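Local coordinates for protease (Vibrio cholerae, PDB 4L9D), which is the PKD1 domain of a secreted metalloprotease, probably cytotoxic, whose calcium binding regulates flexibility between the domains of that enzyme, at residues A[6-11]-A[68-73]; A[21-26]-A[49-54]; A[35-40]-A[64-69]. All coordinates share one frame; numbering follows the deposited sequence.

Interaction 1 of 3, residues A[6-11]-A[68-73]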
# COMPACT_ATOMS: atom_id res chain seq x y z
N ILE A 6 -1.43 14.00 -10.89
CA ILE A 6 -2.70 14.75 -10.68
C ILE A 6 -3.91 13.90 -10.16
O ILE A 6 -4.51 14.32 -9.15
CB ILE A 6 -3.12 15.66 -11.90
CG1 ILE A 6 -2.55 15.14 -13.24
CG2 ILE A 6 -2.75 17.13 -11.62
CD1 ILE A 6 -2.29 16.17 -14.34
N ALA A 7 -4.46 12.86 -10.88
CA ALA A 7 -5.68 12.14 -10.40
C ALA A 7 -5.73 10.83 -11.11
O ALA A 7 -5.49 10.73 -12.34
CB ALA A 7 -6.96 13.05 -10.85
N PRO A 8 -6.00 9.76 -10.37
CA PRO A 8 -6.09 9.70 -8.92
C PRO A 8 -4.72 9.93 -8.24
O PRO A 8 -3.69 10.02 -8.90
CB PRO A 8 -6.59 8.28 -8.69
CG PRO A 8 -5.99 7.50 -9.78
CD PRO A 8 -6.06 8.41 -10.97
N VAL A 9 -4.76 10.02 -6.92
CA VAL A 9 -3.54 10.13 -6.10
C VAL A 9 -3.54 8.98 -5.11
O VAL A 9 -4.39 8.93 -4.20
CB VAL A 9 -3.45 11.49 -5.37
CG1 VAL A 9 -2.15 11.52 -4.57
CG2 VAL A 9 -3.48 12.64 -6.35
N ALA A 10 -2.57 8.08 -5.26
CA ALA A 10 -2.35 6.99 -4.31
C ALA A 10 -1.66 7.53 -3.06
O ALA A 10 -0.68 8.28 -3.17
CB ALA A 10 -1.47 5.90 -4.94
N ARG A 11 -2.13 7.08 -1.90
CA ARG A 11 -1.50 7.52 -0.64
C ARG A 11 -1.95 6.62 0.47
O ARG A 11 -3.10 6.12 0.46
CB ARG A 11 -1.90 9.00 -0.35
CG ARG A 11 -1.02 9.64 0.70
CD ARG A 11 -1.39 11.13 0.91
NE ARG A 11 -2.77 11.23 1.33
CZ ARG A 11 -3.33 12.37 1.77
NH1 ARG A 11 -2.60 13.47 1.95
NH2 ARG A 11 -4.60 12.37 2.08
N VAL A 68 -3.45 2.67 -7.16
CA VAL A 68 -4.90 2.83 -7.19
C VAL A 68 -5.31 3.08 -8.64
O VAL A 68 -4.56 3.69 -9.41
CB VAL A 68 -5.36 3.97 -6.29
CG1 VAL A 68 -4.85 3.76 -4.85
CG2 VAL A 68 -4.97 5.37 -6.79
N THR A 69 -6.51 2.61 -9.00
CA THR A 69 -7.06 2.77 -10.32
C THR A 69 -8.48 3.25 -10.22
O THR A 69 -9.24 2.77 -9.34
CB THR A 69 -6.98 1.46 -11.14
OG1 THR A 69 -5.60 1.02 -11.16
CG2 THR A 69 -7.45 1.61 -12.55
N ASP A 70 -8.87 4.19 -11.06
CA ASP A 70 -10.17 4.82 -10.98
C ASP A 70 -11.14 4.37 -12.08
O ASP A 70 -10.86 3.48 -12.91
CB ASP A 70 -10.06 6.33 -10.83
CG ASP A 70 -9.74 7.09 -12.12
OD1 ASP A 70 -9.61 6.45 -13.20
OD2 ASP A 70 -9.58 8.33 -12.00
N ASP A 71 -12.36 4.88 -11.97
CA ASP A 71 -13.45 4.56 -12.90
C ASP A 71 -13.20 4.84 -14.37
O ASP A 71 -13.87 4.22 -15.19
CB ASP A 71 -14.73 5.34 -12.54
CG ASP A 71 -14.57 6.83 -12.66
OD1 ASP A 71 -13.75 7.42 -11.94
OD2 ASP A 71 -15.30 7.38 -13.48
N LYS A 72 -12.27 5.75 -14.67
CA LYS A 72 -11.87 6.05 -16.01
C LYS A 72 -10.63 5.30 -16.47
O LYS A 72 -10.14 5.52 -17.60
CB LYS A 72 -11.74 7.53 -16.28
CG LYS A 72 -11.03 8.33 -15.36
CD LYS A 72 -10.94 9.78 -15.79
CE LYS A 72 -10.22 10.60 -14.78
NZ LYS A 72 -9.06 10.12 -14.02
N GLY A 73 -10.12 4.39 -15.65
CA GLY A 73 -8.98 3.58 -16.05
C GLY A 73 -7.61 4.19 -15.80
O GLY A 73 -6.65 3.71 -16.35
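Pro8 and Val68 make the apolar half of this contact, their side chains sliding past each other in opposite directions. The proline ring, which follows a cis peptide bond, offers CG to Val68 CG2 at 3.8 Å, and the same methyl meets Ala10 CB at 4.0 Å. In Val68, chi1 of -55° sets CG1 anti to the carbonyl carbon and leaves CG2 between N and the carbonyl carbon.

No hydrogen bond crosses the segments. Pro8 CD packs 3.7 Å from Asp70 OD2, the two side chains crossing at about a right angle. Within 68-73, a salt bridge from Lys72 NZ to Asp70 OD2 (2.7 Å, on the syn lone pair) holds the carboxylate beside the proline. Lys72 NZ has a second salt bridge, to Asp74 OD2, and Asp31 lies close by. These aspartates and Ile6 belong to the experimental calcium site; no calcium is bound here, and the ammonium probably offsets part of the carboxylates' charge.

Residues 70-73 form a type I turn, closed by Gly73 N to Asp70 O. The 6-11 loop runs roughly antiparallel to the end of strand 60-70, with strand 34-40 touching Pro8 through Ile34 and strand 75-84 bonding Ala10 N through Asp76.

Interaction 2 of 3, residues A[21-26]-A[49-54]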
# COMPACT_ATOMS: atom_id res chain seq x y z
N VAL A 21 2.25 -5.37 9.88
CA VAL A 21 1.90 -4.04 9.36
C VAL A 21 0.42 -3.94 9.16
O VAL A 21 -0.23 -4.83 8.63
CB VAL A 21 2.63 -3.79 8.04
CG1 VAL A 21 2.44 -2.29 7.63
CG2 VAL A 21 4.08 -4.06 8.09
N MET A 22 -0.12 -2.81 9.64
CA MET A 22 -1.45 -2.38 9.34
C MET A 22 -1.44 -1.14 8.44
O MET A 22 -0.47 -0.34 8.54
CB MET A 22 -2.26 -2.05 10.60
CG MET A 22 -2.38 -3.22 11.56
SD MET A 22 -3.31 -2.95 13.07
CE MET A 22 -4.92 -2.60 12.35
N SER A 23 -2.47 -0.92 7.65
CA SER A 23 -2.53 0.19 6.72
C SER A 23 -3.77 1.03 6.92
O SER A 23 -4.84 0.57 7.34
CB SER A 23 -2.42 -0.29 5.29
OG SER A 23 -3.54 -1.09 4.92
N GLN A 24 -3.61 2.30 6.55
CA GLN A 24 -4.71 3.21 6.35
C GLN A 24 -4.60 3.79 4.94
O GLN A 24 -3.56 4.29 4.57
CB GLN A 24 -4.70 4.34 7.40
CG GLN A 24 -5.88 5.24 7.24
CD GLN A 24 -5.80 6.55 8.03
OE1 GLN A 24 -6.80 7.01 8.45
NE2 GLN A 24 -4.65 7.17 8.08
N ASN A 25 -5.66 3.63 4.16
CA ASN A 25 -5.66 4.13 2.77
C ASN A 25 -6.14 5.56 2.76
O ASN A 25 -7.26 5.81 3.17
CB ASN A 25 -6.52 3.23 1.93
CG ASN A 25 -6.24 3.42 0.47
OD1 ASN A 25 -6.08 4.54 -0.00
ND2 ASN A 25 -6.21 2.31 -0.25
N THR A 26 -5.32 6.48 2.31
CA THR A 26 -5.60 7.91 2.31
C THR A 26 -5.56 8.48 0.89
O THR A 26 -5.31 9.67 0.69
CB THR A 26 -4.67 8.65 3.29
OG1 THR A 26 -3.35 8.55 2.80
CG2 THR A 26 -4.81 8.12 4.72
N GLU A 49 -6.97 -5.62 -1.43
CA GLU A 49 -7.83 -4.99 -0.42
C GLU A 49 -7.56 -3.49 -0.34
O GLU A 49 -6.47 -3.03 -0.62
CB GLU A 49 -7.58 -5.64 0.95
CG GLU A 49 -7.82 -7.15 0.94
CD GLU A 49 -7.59 -7.85 2.25
OE1 GLU A 49 -7.44 -7.16 3.26
OE2 GLU A 49 -7.53 -9.12 2.23
N ALA A 50 -8.55 -2.75 0.16
CA ALA A 50 -8.35 -1.32 0.32
C ALA A 50 -7.26 -1.02 1.37
O ALA A 50 -6.43 -0.14 1.18
CB ALA A 50 -9.66 -0.64 0.71
N ALA A 51 -7.32 -1.72 2.52
CA ALA A 51 -6.42 -1.41 3.64
C ALA A 51 -6.03 -2.73 4.34
O ALA A 51 -6.53 -3.04 5.43
CB ALA A 51 -7.04 -0.41 4.60
N PRO A 52 -5.20 -3.54 3.71
CA PRO A 52 -4.83 -4.85 4.24
C PRO A 52 -3.93 -4.74 5.49
O PRO A 52 -3.31 -3.71 5.77
CB PRO A 52 -4.15 -5.54 3.08
CG PRO A 52 -3.52 -4.40 2.31
CD PRO A 52 -4.48 -3.26 2.45
N THR A 53 -3.81 -5.89 6.15
CA THR A 53 -2.82 -6.16 7.18
C THR A 53 -1.92 -7.31 6.65
O THR A 53 -2.43 -8.21 5.99
CB THR A 53 -3.51 -6.53 8.51
OG1 THR A 53 -4.45 -5.53 8.87
CG2 THR A 53 -2.45 -6.71 9.58
N TRP A 54 -0.64 -7.27 6.93
CA TRP A 54 0.27 -8.25 6.40
C TRP A 54 1.46 -8.40 7.36
O TRP A 54 1.58 -7.66 8.33
CB TRP A 54 0.75 -7.89 4.99
CG TRP A 54 1.56 -6.66 4.89
CD1 TRP A 54 2.95 -6.58 4.78
CD2 TRP A 54 1.09 -5.30 4.71
NE1 TRP A 54 3.33 -5.28 4.59
CE2 TRP A 54 2.22 -4.48 4.49
CE3 TRP A 54 -0.19 -4.73 4.65
CZ2 TRP A 54 2.10 -3.12 4.22
CZ3 TRP A 54 -0.29 -3.40 4.37
CH2 TRP A 54 0.83 -2.61 4.14
O HOH W 1 -5.11 -2.40 7.97
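Val21 and Trp54 face each other as an antiparallel hydrogen-bonded pair, joining strands 20-25 and 53-55 in the three-stranded sheet of this PKD domain, a beta sandwich of the E-set type. Two backbone bonds close the pair, Val21 N to Trp54 O at 2.8 Å and Trp54 N to Val21 O at 3.0 Å.

The tight part lies on the side of these two residues. The indole is laid under the valine, and Val21 CB sits over the five-membered ring, 3.9 Å from its centroid and 20° off the normal, a CH-pi contact. Val21 CG1, anti to the backbone N (chi1 -170°), reaches over the six-membered ring to Trp54 CZ2 at 3.5 Å. The ring is further held by a bond from NE1 to Tyr56 and by stacking with Phe41, while Leu14 of strand 12-17 also packs on it, so this end belongs to the core between the sheets.

Met22 and Thr53 make the loose side. Both are exposed and modelled in two conformers; in the one described, their side chains lie side by side, pointing the same way, and touch each other only lightly, Met22 CG to Thr53 CG2. A water sits beside them, accepting from Ser23 N and donating to Ala51 O, with a weak link to Thr53 OG1.

On the N-terminal side of Thr53, side chains also bond to the backbone. Ser23 OG donates to Pro52 O at 2.8 Å, in the carbonyl plane and on a lone pair. Further along, Ala50 O lies nearly in the plane of the Asn25 amide: ND2 of Asn25 donates to Ala50 O at 2.8 Å, almost straight at 172°, with the donor tilted somewhat from the carbonyl plane.

Interaction 3 of 3, residues A[35-40]-A[64-69]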
# COMPACT_ATOMS: atom_id res chain seq x y z
N VAL A 35 -11.64 2.66 -7.79
CA VAL A 35 -12.36 1.42 -7.83
C VAL A 35 -11.52 0.19 -7.47
O VAL A 35 -12.12 -0.86 -7.20
CB VAL A 35 -13.06 1.18 -9.18
CG1 VAL A 35 -14.03 2.34 -9.49
CG2 VAL A 35 -12.09 0.95 -10.31
N SER A 36 -10.20 0.27 -7.53
CA SER A 36 -9.38 -0.89 -7.24
C SER A 36 -8.00 -0.48 -6.74
O SER A 36 -7.56 0.68 -6.93
CB SER A 36 -9.22 -1.78 -8.48
OG SER A 36 -8.42 -1.13 -9.46
N TYR A 37 -7.37 -1.45 -6.13
CA TYR A 37 -6.11 -1.32 -5.42
C TYR A 37 -5.22 -2.53 -5.74
O TYR A 37 -5.70 -3.67 -5.74
CB TYR A 37 -6.35 -1.33 -3.91
CG TYR A 37 -7.34 -0.31 -3.44
CD1 TYR A 37 -7.02 1.01 -3.33
CD2 TYR A 37 -8.69 -0.64 -3.26
CE1 TYR A 37 -7.91 1.98 -3.00
CE2 TYR A 37 -9.61 0.29 -2.88
CZ TYR A 37 -9.22 1.61 -2.74
OH TYR A 37 -10.15 2.59 -2.39
N LEU A 38 -3.93 -2.27 -5.94
CA LEU A 38 -2.92 -3.33 -5.96
C LEU A 38 -1.84 -2.91 -4.98
O LEU A 38 -1.04 -1.97 -5.25
CB LEU A 38 -2.38 -3.62 -7.36
CG LEU A 38 -1.52 -4.83 -7.59
CD1 LEU A 38 -0.12 -4.67 -7.05
CD2 LEU A 38 -2.20 -6.13 -7.12
N TRP A 39 -1.79 -3.57 -3.85
CA TRP A 39 -0.71 -3.41 -2.87
C TRP A 39 0.35 -4.44 -3.17
O TRP A 39 0.07 -5.60 -3.54
CB TRP A 39 -1.25 -3.72 -1.43
CG TRP A 39 -2.14 -2.71 -0.85
CD1 TRP A 39 -3.51 -2.63 -1.01
CD2 TRP A 39 -1.77 -1.63 -0.01
NE1 TRP A 39 -4.01 -1.58 -0.29
CE2 TRP A 39 -2.96 -0.94 0.35
CE3 TRP A 39 -0.57 -1.17 0.52
CZ2 TRP A 39 -2.96 0.14 1.25
CZ3 TRP A 39 -0.57 -0.09 1.36
CH2 TRP A 39 -1.75 0.57 1.73
N ASP A 40 1.59 -4.03 -2.91
CA ASP A 40 2.78 -4.81 -3.23
C ASP A 40 3.71 -4.60 -2.05
O ASP A 40 4.21 -3.49 -1.82
CB ASP A 40 3.28 -4.29 -4.56
CG ASP A 40 4.68 -4.63 -4.97
OD1 ASP A 40 5.45 -5.24 -4.19
OD2 ASP A 40 5.04 -4.25 -6.14
N VAL A 64 6.95 -0.83 0.40
CA VAL A 64 5.50 -1.05 0.25
C VAL A 64 4.99 -0.10 -0.81
O VAL A 64 5.17 1.13 -0.72
CB VAL A 64 4.78 -0.79 1.56
CG1 VAL A 64 3.31 -0.96 1.40
CG2 VAL A 64 5.29 -1.74 2.62
N THR A 65 4.36 -0.65 -1.85
CA THR A 65 3.86 0.09 -2.97
C THR A 65 2.35 -0.10 -3.09
O THR A 65 1.86 -1.24 -2.98
CB THR A 65 4.61 -0.42 -4.25
OG1 THR A 65 6.03 -0.30 -4.05
CG2 THR A 65 4.21 0.37 -5.44
N LEU A 66 1.64 0.98 -3.33
CA LEU A 66 0.20 0.95 -3.60
C LEU A 66 -0.08 1.59 -4.93
O LEU A 66 0.31 2.75 -5.15
CB LEU A 66 -0.59 1.70 -2.52
CG LEU A 66 -2.10 1.89 -2.83
CD1 LEU A 66 -2.84 0.56 -2.92
CD2 LEU A 66 -2.74 2.79 -1.80
N THR A 67 -0.82 0.89 -5.78
CA THR A 67 -1.39 1.44 -6.99
C THR A 67 -2.89 1.51 -6.83
O THR A 67 -3.51 0.52 -6.41
CB THR A 67 -1.00 0.54 -8.21
OG1 THR A 67 0.40 0.59 -8.42
CG2 THR A 67 -1.69 1.01 -9.50
N VAL A 68 -3.45 2.67 -7.16
CA VAL A 68 -4.90 2.83 -7.19
C VAL A 68 -5.31 3.08 -8.64
O VAL A 68 -4.56 3.69 -9.41
CB VAL A 68 -5.36 3.97 -6.29
CG1 VAL A 68 -4.85 3.76 -4.85
CG2 VAL A 68 -4.97 5.37 -6.79
N THR A 69 -6.51 2.61 -9.00
CA THR A 69 -7.06 2.77 -10.32
C THR A 69 -8.48 3.25 -10.22
O THR A 69 -9.24 2.77 -9.34
CB THR A 69 -6.98 1.46 -11.14
OG1 THR A 69 -5.60 1.02 -11.16
CG2 THR A 69 -7.45 1.61 -12.55
O HOH W 2 1.35 -1.16 -6.56
O HOH W 3 7.09 -2.74 -3.50
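Val35 N to Thr69 O is 2.9 Å and Ser36 N to Thr69 O 3.2 Å, a classic beta bulge at the start of this antiparallel pairing. Ser36 O accepts from Thr69 N, and Ser36 OG comes to 3.4 Å from Thr69 CB. Tyr37 follows on the other face of the sheet, where its CD1 meets Val68 CG1 and Leu66 CD1 lies at the ring edge. Leu38 exchanges two backbone bonds with Thr67, whose OG1 also binds Thr77 of strand 75-84.

Trp39 returns to the Tyr37 face. Leu66 CD1, brought there by chi1 (172°) and chi2 (63°) together, stands over its five-membered ring, 3.5 Å from the centroid and only 9° off the normal, while Val64 CG1 meets the benzo edge in plane at Trp39 CZ3, 4.0 Å away. Asp40 ends the walk: Asp40 N to Thr65 O and Thr65 N to Asp40 O are both 2.8 Å, the former bent.

The chemistry is divided by face: aromatic and aliphatic groups turn to the sandwich core, mostly polar residues, with Leu38 among them, to the other face, where one water bridges Leu38 O and Thr67 OG1 and another Thr65 OG1 and, weakly, Asp40 OD1.

In the fold
Strand 60-70 joins two of the contacts: interactions 1 and 3 share Val68 and Thr69, and their centres lie 10 Å apart. Interaction 2 belongs to the opposing three-stranded sheet, also 10 Å from interaction 3 by centres. The loop leading into strand 53-55 is tied to strand 34-40 of the other sheet where Trp39 NE1 probably bonds Ala50 O, at 3.2 Å, the carbonyl that also takes Asn25 ND2. Interactions 1 and 2, 17 Å apart by centres, are linked by a probable bond from Thr26 N to Arg11 O at 2.9 Å. Interaction 1 lies at the calcium-site end, where the Asp70 side chain is about 8 Å from the bound sodium ion.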